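Local atomic coordinates of putative primosome component (Streptococcus pyogenes serotype M3, PDB entry 2QGZ), a protein that probably acts as an ATP-binding helicase loader of the DnaI type, helping to place the replicative helicase on DNA during primosome assembly. Residues I121-I126 with L169-H174; D142-Y147 with H174-K179; S183-H188 with P216-D221. One frame throughout, in Å; residues are numbered along the deposited sequence.

Interaction 1: residues I121-I126 with L169-H174; sequences IHLSDI and LAAMAH. With PO4 (phosphate ion), chain C.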
loop_
_atom_site.group_PDB
_atom_site.type_symbol
_atom_site.label_atom_id
_atom_site.label_comp_id
_atom_site.label_asym_id
_atom_site.label_seq_id
_atom_site.Cartn_x
_atom_site.Cartn_y
_atom_site.Cartn_z
ATOM N N ILE A 121 -8.089 10.583 -5.635
ATOM C CA ILE A 121 -8.482 9.525 -6.564
ATOM C C ILE A 121 -9.709 8.785 -6.052
ATOM O O ILE A 121 -9.692 8.237 -4.951
ATOM C CB ILE A 121 -7.335 8.518 -6.775
ATOM C CG1 ILE A 121 -6.097 9.264 -7.283
ATOM C CG2 ILE A 121 -7.750 7.462 -7.781
ATOM C CD1 ILE A 121 -4.902 8.389 -7.530
ATOM N N HIS A 122 -10.772 8.774 -6.855
ATOM C CA HIS A 122 -12.018 8.107 -6.475
ATOM C C HIS A 122 -12.196 6.743 -7.150
ATOM O O HIS A 122 -11.580 6.448 -8.177
ATOM C CB HIS A 122 -13.233 8.976 -6.843
ATOM C CG HIS A 122 -13.181 10.378 -6.314
ATOM N ND1 HIS A 122 -12.236 11.296 -6.723
ATOM C CD2 HIS A 122 -13.996 11.037 -5.456
ATOM C CE1 HIS A 122 -12.474 12.459 -6.144
ATOM N NE2 HIS A 122 -13.538 12.329 -5.371
ATOM N N LEU A 123 -13.070 5.918 -6.581
ATOM C CA LEU A 123 -13.346 4.603 -7.147
ATOM C C LEU A 123 -13.815 4.713 -8.592
ATOM O O LEU A 123 -13.555 3.830 -9.398
ATOM C CB LEU A 123 -14.429 3.885 -6.340
ATOM C CG LEU A 123 -14.070 3.442 -4.926
ATOM C CD1 LEU A 123 -15.319 2.893 -4.266
ATOM C CD2 LEU A 123 -12.944 2.399 -4.975
ATOM N N SER A 124 -14.527 5.787 -8.910
ATOM C CA SER A 124 -15.036 5.996 -10.263
ATOM C C SER A 124 -13.939 6.221 -11.305
ATOM O O SER A 124 -14.175 6.042 -12.500
ATOM C CB SER A 124 -16.008 7.181 -10.277
ATOM O OG SER A 124 -15.460 8.306 -9.602
ATOM N N ASP A 125 -12.745 6.608 -10.859
ATOM C CA ASP A 125 -11.630 6.850 -11.779
ATOM C C ASP A 125 -10.897 5.569 -12.150
ATOM O O ASP A 125 -10.005 5.596 -12.996
ATOM C CB ASP A 125 -10.601 7.820 -11.167
ATOM C CG ASP A 125 -11.179 9.198 -10.880
ATOM O OD1 ASP A 125 -11.821 9.793 -11.786
ATOM O OD2 ASP A 125 -10.980 9.691 -9.745
ATOM N N ILE A 126 -11.261 4.458 -11.514
ATOM C CA ILE A 126 -10.603 3.175 -11.768
ATOM C C ILE A 126 -11.270 2.356 -12.873
ATOM O O ILE A 126 -12.476 2.109 -12.834
ATOM C CB ILE A 126 -10.571 2.306 -10.480
ATOM C CG1 ILE A 126 -9.905 3.078 -9.339
ATOM C CG2 ILE A 126 -9.851 1.006 -10.751
ATOM C CD1 ILE A 126 -8.560 3.706 -9.694
ATOM N N LEU A 169 -5.262 1.501 -5.234
ATOM C CA LEU A 169 -5.106 1.503 -3.784
ATOM C C LEU A 169 -5.406 2.885 -3.208
ATOM O O LEU A 169 -5.950 3.004 -2.111
ATOM C CB LEU A 169 -3.687 1.050 -3.421
ATOM C CG LEU A 169 -3.500 -0.404 -2.963
ATOM C CD1 LEU A 169 -4.443 -1.333 -3.704
ATOM C CD2 LEU A 169 -2.044 -0.817 -3.160
ATOM N N ALA A 170 -5.062 3.931 -3.951
ATOM C CA ALA A 170 -5.350 5.286 -3.497
ATOM C C ALA A 170 -6.870 5.495 -3.492
ATOM O O ALA A 170 -7.415 6.200 -2.625
ATOM C CB ALA A 170 -4.688 6.295 -4.402
ATOM N N ALA A 171 -7.558 4.886 -4.456
ATOM C CA ALA A 171 -9.009 5.018 -4.520
ATOM C C ALA A 171 -9.634 4.323 -3.314
ATOM O O ALA A 171 -10.672 4.755 -2.792
ATOM C CB ALA A 171 -9.540 4.409 -5.805
ATOM N N MET A 172 -9.010 3.231 -2.887
ATOM C CA MET A 172 -9.490 2.483 -1.726
ATOM C C MET A 172 -9.324 3.378 -0.493
ATOM O O MET A 172 -10.219 3.451 0.346
ATOM C CB MET A 172 -8.684 1.188 -1.542
ATOM C CG MET A 172 -9.144 0.309 -0.392
ATOM S SD MET A 172 -7.943 -0.993 0.027
ATOM C CE MET A 172 -6.598 0.030 0.723
ATOM N N ALA A 173 -8.185 4.062 -0.393
ATOM C CA ALA A 173 -7.922 4.951 0.743
ATOM C C ALA A 173 -8.939 6.093 0.787
ATOM O O ALA A 173 -9.378 6.509 1.858
ATOM C CB ALA A 173 -6.500 5.528 0.657
ATOM N N HIS A 174 -9.304 6.599 -0.385
ATOM C CA HIS A 174 -10.261 7.692 -0.467
ATOM C C HIS A 174 -11.650 7.236 -0.037
ATOM O O HIS A 174 -12.381 7.986 0.605
ATOM C CB HIS A 174 -10.309 8.240 -1.887
ATOM C CG HIS A 174 -10.988 9.566 -1.996
ATOM N ND1 HIS A 174 -12.361 9.706 -1.954
ATOM C CD2 HIS A 174 -10.481 10.818 -2.115
ATOM C CE1 HIS A 174 -12.668 10.989 -2.044
ATOM N NE2 HIS A 174 -11.548 11.684 -2.142
HETATM P P PO4 C . -16.929 9.105 -6.869
HETATM O O1 PO4 C . -16.597 9.923 -5.637
HETATM O O2 PO4 C . -16.136 7.827 -6.836
HETATM O O3 PO4 C . -18.397 8.785 -6.888
HETATM O O4 PO4 C . -16.587 9.905 -8.108
#
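A171 is the bump of this contact, and the turn formed by 121-126 wraps a shallow hollow round it. Its methyl carbon CB meets CG1 of I126 at 3.8 Å and also touches the carbonyl oxygen of H122 and CD2 of L123, with CG2 of I121 a little farther off. One turn surface thus fits over one alanine. Next to it the relation is similar but smaller: the outstretched I121 side chain (chi2 -180°) reaches back toward the earlier part of the helix and sets CD1 against CB of A170, 3.8 Å away. The small residues let the chain come close enough for the carbonyl oxygen of I121 to lie 3.3 Å from CA of A171, a nearly straight CA-H...O contact, and to press on CB of H174.

Farther along the helix the two imidazoles meet beyond the alanines. H174 comes over one face of the H122 ring, its NE2 displaced toward the ring's margin; the planes are turned 40° apart, so the rings are neither stacked nor edge-to-face. The turn keeps its shape through a reciprocal pair: D125 N bonds to H122 O, while the H122 amide bonds to D125 OD2 at 3.0 Å, on the anti side of the carboxylate. On the outer side, S124 lies against a phosphate ion, probably from the crystallisation liquor; its N bonds weakly, and the OG contact is too short to be trusted. This is a short 3-10 turn seated on the alanine-rich flank of the helix that follows a probable P-loop, in an IstB-like ATP-binding domain.

Interaction 2: residues D142-Y147 with H174-K179; sequences DFVEQY and HELSEK
L176 plugs into a pocket made by F143, V144 and Y147, and this is the tight half of the contact. Its branches divide the work. CD1 meets the edge of the F143 ring, in the ring plane, 3.8 Å from CE2. CD2 turns the other way and rests 3.9 Å from CA of V144 and 4.1 Å from CB of Y147. Between them CG of L176 packs on CG2 of V144 at 3.9 Å, the leucine and valine side chains overlapping antiparallel. F143 has CG anti to its backbone N (chi1 -173°), which swings the ring down beside the leucine; there it also meets F252 edge-to-face and touches M172. V217 supports L176 and Y147 from the sheet below. F143, V144 and L176 are buried here, while Y147 stays partly exposed.

The other half is looser. Here V144 turns CG1 to CG of E175, 4.0 Å away, one side chain lying roughly perpendicular to the other. E175 bends at chi2 (70°), so its aliphatic part lies on the valine while the carboxylate runs on toward L123. K179 starts out toward helix 131-146, but its amine end turns off elsewhere, and the exposed E145 points away. Near the end of helix 131-146, the V144 carbonyl oxygen accepts a hydrogen bond from NZ of K180.

The helix segments run nearly parallel, with axes 9.9 Å apart and 22° between them. Two helices lying side by side on one face of a parallel sheet, each turning apolar residues to it, make one outer layer of the alpha/beta/alpha sandwich of P-loop NTPases.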
loop_
_atom_site.group_PDB
_atom_site.type_symbol
_atom_site.label_atom_id
_atom_site.label_comp_id
_atom_site.label_asym_id
_atom_site.label_seq_id
_atom_site.Cartn_x
_atom_site.Cartn_y
_atom_site.Cartn_z
ATOM N N ASP A 142 -14.415 -5.249 -0.951
ATOM C CA ASP A 142 -14.670 -6.099 0.206
ATOM C C ASP A 142 -13.935 -5.543 1.411
ATOM O O ASP A 142 -14.459 -5.547 2.526
ATOM C CB ASP A 142 -14.184 -7.528 -0.032
ATOM C CG ASP A 142 -15.042 -8.277 -1.033
ATOM O OD1 ASP A 142 -16.278 -8.028 -1.069
ATOM O OD2 ASP A 142 -14.477 -9.125 -1.769
ATOM N N PHE A 143 -12.716 -5.067 1.182
ATOM C CA PHE A 143 -11.910 -4.526 2.260
ATOM C C PHE A 143 -12.585 -3.322 2.899
ATOM O O PHE A 143 -12.711 -3.248 4.117
ATOM C CB PHE A 143 -10.529 -4.106 1.758
ATOM C CG PHE A 143 -9.603 -3.692 2.865
ATOM C CD1 PHE A 143 -8.803 -4.632 3.505
ATOM C CD2 PHE A 143 -9.584 -2.370 3.314
ATOM C CE1 PHE A 143 -8.000 -4.264 4.584
ATOM C CE2 PHE A 143 -8.788 -1.991 4.385
ATOM C CZ PHE A 143 -7.991 -2.942 5.027
ATOM N N VAL A 144 -13.005 -2.372 2.075
ATOM C CA VAL A 144 -13.670 -1.179 2.580
ATOM C C VAL A 144 -14.962 -1.549 3.310
ATOM O O VAL A 144 -15.228 -1.071 4.408
ATOM C CB VAL A 144 -14.005 -0.206 1.431
ATOM C CG1 VAL A 144 -14.888 0.920 1.937
ATOM C CG2 VAL A 144 -12.731 0.354 0.844
ATOM N N GLU A 145 -15.752 -2.415 2.695
ATOM C CA GLU A 145 -17.026 -2.835 3.259
ATOM C C GLU A 145 -16.875 -3.590 4.589
ATOM O O GLU A 145 -17.659 -3.391 5.521
ATOM C CB GLU A 145 -17.753 -3.702 2.224
ATOM C CG GLU A 145 -19.246 -3.820 2.404
ATOM C CD GLU A 145 -19.908 -4.668 1.317
ATOM O OE1 GLU A 145 -21.134 -4.892 1.408
ATOM O OE2 GLU A 145 -19.212 -5.111 0.375
ATOM N N GLN A 146 -15.853 -4.437 4.678
ATOM C CA GLN A 146 -15.607 -5.237 5.875
ATOM C C GLN A 146 -14.689 -4.613 6.937
ATOM O O GLN A 146 -14.411 -5.239 7.952
ATOM C CB GLN A 146 -15.056 -6.601 5.454
ATOM C CG GLN A 146 -16.032 -7.403 4.621
ATOM C CD GLN A 146 -15.378 -8.532 3.839
ATOM O OE1 GLN A 146 -16.016 -9.149 2.986
ATOM N NE2 GLN A 146 -14.106 -8.804 4.121
ATOM N N TYR A 147 -14.227 -3.387 6.716
ATOM C CA TYR A 147 -13.343 -2.736 7.678
ATOM C C TYR A 147 -14.079 -2.155 8.889
ATOM O O TYR A 147 -15.045 -1.408 8.745
ATOM C CB TYR A 147 -12.539 -1.626 6.996
ATOM C CG TYR A 147 -11.551 -0.957 7.920
ATOM C CD1 TYR A 147 -11.941 0.096 8.751
ATOM C CD2 TYR A 147 -10.240 -1.425 8.018
ATOM C CE1 TYR A 147 -11.050 0.662 9.659
ATOM C CE2 TYR A 147 -9.340 -0.872 8.926
ATOM C CZ TYR A 147 -9.750 0.169 9.743
ATOM O OH TYR A 147 -8.865 0.702 10.651
ATOM N N HIS A 174 -9.304 6.599 -0.385
ATOM C CA HIS A 174 -10.261 7.692 -0.467
ATOM C C HIS A 174 -11.650 7.236 -0.037
ATOM O O HIS A 174 -12.381 7.986 0.605
ATOM C CB HIS A 174 -10.309 8.240 -1.887
ATOM C CG HIS A 174 -10.988 9.566 -1.996
ATOM N ND1 HIS A 174 -12.361 9.706 -1.954
ATOM C CD2 HIS A 174 -10.481 10.818 -2.115
ATOM C CE1 HIS A 174 -12.668 10.989 -2.044
ATOM N NE2 HIS A 174 -11.548 11.684 -2.142
ATOM N N GLU A 175 -12.007 6.002 -0.377
ATOM C CA GLU A 175 -13.310 5.461 -0.021
ATOM C C GLU A 175 -13.352 5.117 1.476
ATOM O O GLU A 175 -14.396 5.243 2.124
ATOM C CB GLU A 175 -13.592 4.226 -0.869
ATOM C CG GLU A 175 -15.028 3.766 -0.883
ATOM C CD GLU A 175 -15.958 4.713 -1.625
ATOM O OE1 GLU A 175 -15.498 5.459 -2.521
ATOM O OE2 GLU A 175 -17.171 4.689 -1.327
ATOM N N LEU A 176 -12.218 4.683 2.023
ATOM C CA LEU A 176 -12.138 4.357 3.448
ATOM C C LEU A 176 -12.324 5.622 4.274
ATOM O O LEU A 176 -12.960 5.605 5.327
ATOM C CB LEU A 176 -10.788 3.727 3.794
ATOM C CG LEU A 176 -10.703 2.208 3.674
ATOM C CD1 LEU A 176 -9.300 1.742 4.022
ATOM C CD2 LEU A 176 -11.718 1.579 4.599
ATOM N N SER A 177 -11.759 6.721 3.796
ATOM C CA SER A 177 -11.887 7.982 4.494
ATOM C C SER A 177 -13.302 8.533 4.367
ATOM O O SER A 177 -13.812 9.145 5.298
ATOM C CB SER A 177 -10.900 9.000 3.940
ATOM O OG SER A 177 -11.188 10.281 4.462
ATOM N N GLU A 178 -13.939 8.314 3.221
ATOM C CA GLU A 178 -15.292 8.822 3.008
ATOM C C GLU A 178 -16.377 8.006 3.701
ATOM O O GLU A 178 -17.241 8.566 4.369
ATOM C CB GLU A 178 -15.615 8.908 1.513
ATOM C CG GLU A 178 -17.032 9.410 1.236
ATOM C CD GLU A 178 -17.313 9.663 -0.235
ATOM O OE1 GLU A 178 -18.408 10.185 -0.544
ATOM O OE2 GLU A 178 -16.451 9.343 -1.082
ATOM N N LYS A 179 -16.344 6.691 3.540
ATOM C CA LYS A 179 -17.355 5.846 4.162
ATOM C C LYS A 179 -17.091 5.683 5.644
ATOM O O LYS A 179 -17.947 5.987 6.470
ATOM C CB LYS A 179 -17.406 4.488 3.462
ATOM C CG LYS A 179 -17.940 4.603 2.044
ATOM C CD LYS A 179 -19.324 5.230 2.074
ATOM C CE LYS A 179 -19.800 5.617 0.694
ATOM N NZ LYS A 179 -21.216 6.095 0.731
#

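Interaction 3: residues S183-H188 with P216-D221; sequences STTLLH and PVLILD
T185 and L187 supply all four backbone hydrogen bonds that tie strand 184-188 to strand 217-221. T185 takes V217 O with its N and gives its O to the amide of I219 (2.8 Å between N and O); L187 repeats the pattern with I219 O and the amide of D221 (2.7 Å from D221 N to L187 O). This is regular parallel pairing, with the alternate residues T184, L186 and H188 turning their backbone groups to strand 109-112.

Apolar side chains pair on both faces. On the face of T184, L186 and I219, CD2 of L186 presses on CG1 of I219 at 3.3 Å, a tight fit in which the two side chains run alongside in the same direction. T184 adds its methyl CG2, 3.9 Å from the same I219 CG1. The helix 165-179 covers this face, with L169 and M172 on I219. On the opposite face L187 and L220 are likewise aligned, CD2 against CD2 at 3.7 Å, and T185 CB meets CD1 of L218 at 3.9 Å.

Polar groups gather at the C-terminal ends. The D221 oxygen OD2 comes to the edge of the H188 ring, in its plane, 3.0 Å from CD2; ring and carboxylate are turned 38° apart. Each has its stronger partner outside: H188 ND1 bonds to S191 OG, and D221 OD1 to T254 OG1. The D221 side chain also touches S166 of the probable P-loop and lies about 4 Å from a second phosphate ion, probably also from the crystallisation liquor. Hydrophobic residues leading to D221 and D222 at a strand end are consistent with a Walker B motif, and the sheet with the AAA+ core order 2-3-4-1-5, counting from strand 154-158, with strand 109-112 added at the edge.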
loop_
_atom_site.group_PDB
_atom_site.type_symbol
_atom_site.label_atom_id
_atom_site.label_comp_id
_atom_site.label_asym_id
_atom_site.label_seq_id
_atom_site.Cartn_x
_atom_site.Cartn_y
_atom_site.Cartn_z
ATOM N N SER A 183 -7.944 6.889 8.550
ATOM C CA SER A 183 -6.814 7.554 7.915
ATOM C C SER A 183 -5.967 6.480 7.247
ATOM O O SER A 183 -5.875 5.358 7.732
ATOM C CB SER A 183 -5.957 8.284 8.959
ATOM O OG SER A 183 -6.700 9.275 9.651
ATOM N N THR A 184 -5.351 6.827 6.131
ATOM C CA THR A 184 -4.508 5.894 5.410
ATOM C C THR A 184 -3.252 6.650 5.044
ATOM O O THR A 184 -3.289 7.867 4.873
ATOM C CB THR A 184 -5.183 5.401 4.098
ATOM O OG1 THR A 184 -6.350 4.628 4.405
ATOM C CG2 THR A 184 -4.225 4.534 3.294
ATOM N N THR A 185 -2.138 5.936 4.947
ATOM C CA THR A 185 -0.889 6.556 4.554
ATOM C C THR A 185 -0.402 5.857 3.301
ATOM O O THR A 185 -0.277 4.631 3.267
ATOM C CB THR A 185 0.196 6.435 5.633
ATOM O OG1 THR A 185 -0.189 7.196 6.782
ATOM C CG2 THR A 185 1.528 6.969 5.113
ATOM N N LEU A 186 -0.158 6.651 2.263
ATOM C CA LEU A 186 0.343 6.146 0.994
ATOM C C LEU A 186 1.805 6.566 0.997
ATOM O O LEU A 186 2.122 7.744 1.077
ATOM C CB LEU A 186 -0.408 6.806 -0.159
ATOM C CG LEU A 186 -1.924 6.603 -0.121
ATOM C CD1 LEU A 186 -2.618 7.636 -0.993
ATOM C CD2 LEU A 186 -2.245 5.209 -0.593
ATOM N N LEU A 187 2.695 5.593 0.906
ATOM C CA LEU A 187 4.116 5.872 0.966
ATOM C C LEU A 187 4.910 5.295 -0.199
ATOM O O LEU A 187 4.768 4.123 -0.535
ATOM C CB LEU A 187 4.635 5.331 2.299
ATOM C CG LEU A 187 6.120 5.220 2.619
ATOM C CD1 LEU A 187 6.297 5.255 4.129
ATOM C CD2 LEU A 187 6.692 3.930 2.031
ATOM N N HIS A 188 5.742 6.121 -0.823
ATOM C CA HIS A 188 6.566 5.652 -1.931
ATOM C C HIS A 188 7.825 5.073 -1.291
ATOM O O HIS A 188 8.739 5.814 -0.932
ATOM C CB HIS A 188 6.928 6.808 -2.864
ATOM C CG HIS A 188 7.613 6.372 -4.121
ATOM N ND1 HIS A 188 8.894 6.761 -4.446
ATOM C CD2 HIS A 188 7.196 5.565 -5.128
ATOM C CE1 HIS A 188 9.237 6.213 -5.601
ATOM N NE2 HIS A 188 8.224 5.483 -6.034
ATOM N N PRO A 216 -3.659 3.270 10.810
ATOM C CA PRO A 216 -4.664 2.220 10.606
ATOM C C PRO A 216 -4.481 1.371 9.351
ATOM O O PRO A 216 -4.645 0.154 9.391
ATOM C CB PRO A 216 -5.970 3.002 10.583
ATOM C CG PRO A 216 -5.680 4.145 11.512
ATOM C CD PRO A 216 -4.306 4.569 11.070
ATOM N N VAL A 217 -4.162 2.022 8.242
ATOM C CA VAL A 217 -3.968 1.338 6.972
ATOM C C VAL A 217 -2.757 1.961 6.303
ATOM O O VAL A 217 -2.695 3.174 6.131
ATOM C CB VAL A 217 -5.177 1.516 6.041
ATOM C CG1 VAL A 217 -4.904 0.854 4.716
ATOM C CG2 VAL A 217 -6.407 0.919 6.668
ATOM N N LEU A 218 -1.807 1.119 5.920
ATOM C CA LEU A 218 -0.575 1.579 5.303
ATOM C C LEU A 218 -0.385 0.977 3.914
ATOM O O LEU A 218 -0.550 -0.240 3.722
ATOM C CB LEU A 218 0.608 1.204 6.201
ATOM C CG LEU A 218 1.995 1.550 5.663
ATOM C CD1 LEU A 218 2.152 3.069 5.551
ATOM C CD2 LEU A 218 3.051 0.973 6.595
ATOM N N ILE A 219 -0.046 1.830 2.952
ATOM C CA ILE A 219 0.181 1.399 1.584
ATOM C C ILE A 219 1.659 1.631 1.268
ATOM O O ILE A 219 2.126 2.769 1.303
ATOM C CB ILE A 219 -0.637 2.243 0.570
ATOM C CG1 ILE A 219 -2.127 2.272 0.945
ATOM C CG2 ILE A 219 -0.400 1.719 -0.846
ATOM C CD1 ILE A 219 -2.818 0.941 0.908
ATOM N N LEU A 220 2.393 0.566 0.963
ATOM C CA LEU A 220 3.810 0.697 0.620
ATOM C C LEU A 220 3.952 0.594 -0.909
ATOM O O LEU A 220 4.051 -0.504 -1.459
ATOM C CB LEU A 220 4.624 -0.406 1.313
ATOM C CG LEU A 220 4.521 -0.398 2.840
ATOM C CD1 LEU A 220 5.239 -1.593 3.409
ATOM C CD2 LEU A 220 5.119 0.878 3.400
ATOM N N ASP A 221 3.949 1.744 -1.583
ATOM C CA ASP A 221 4.048 1.799 -3.041
ATOM C C ASP A 221 5.393 1.342 -3.607
ATOM O O ASP A 221 6.455 1.692 -3.106
ATOM C CB ASP A 221 3.718 3.205 -3.539
ATOM C CG ASP A 221 3.836 3.333 -5.046
ATOM O OD1 ASP A 221 3.203 2.538 -5.776
ATOM O OD2 ASP A 221 4.560 4.242 -5.506
#

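Helix 165-179 binds the three together: interaction 1 uses its outer flank, interaction 2 its later turns, and its inner side lies on the sheet of interaction 3, where A173 meets T184. Interactions 1 and 2 share H174; 2 and 3 meet where Y147 packs on P216. All three are largely buried, but interaction 3 is centred about 5 Å from the centre of the chain, 1 and 2 about 13 and 14 Å. Interaction 3 is the one joined by regular backbone bonds, with a polar cluster at its end. Interactions 1 and 2 rely on apolar fit, the first around alanines and imidazoles beside a phosphate ion at S124, the second around one leucine with a charged margin.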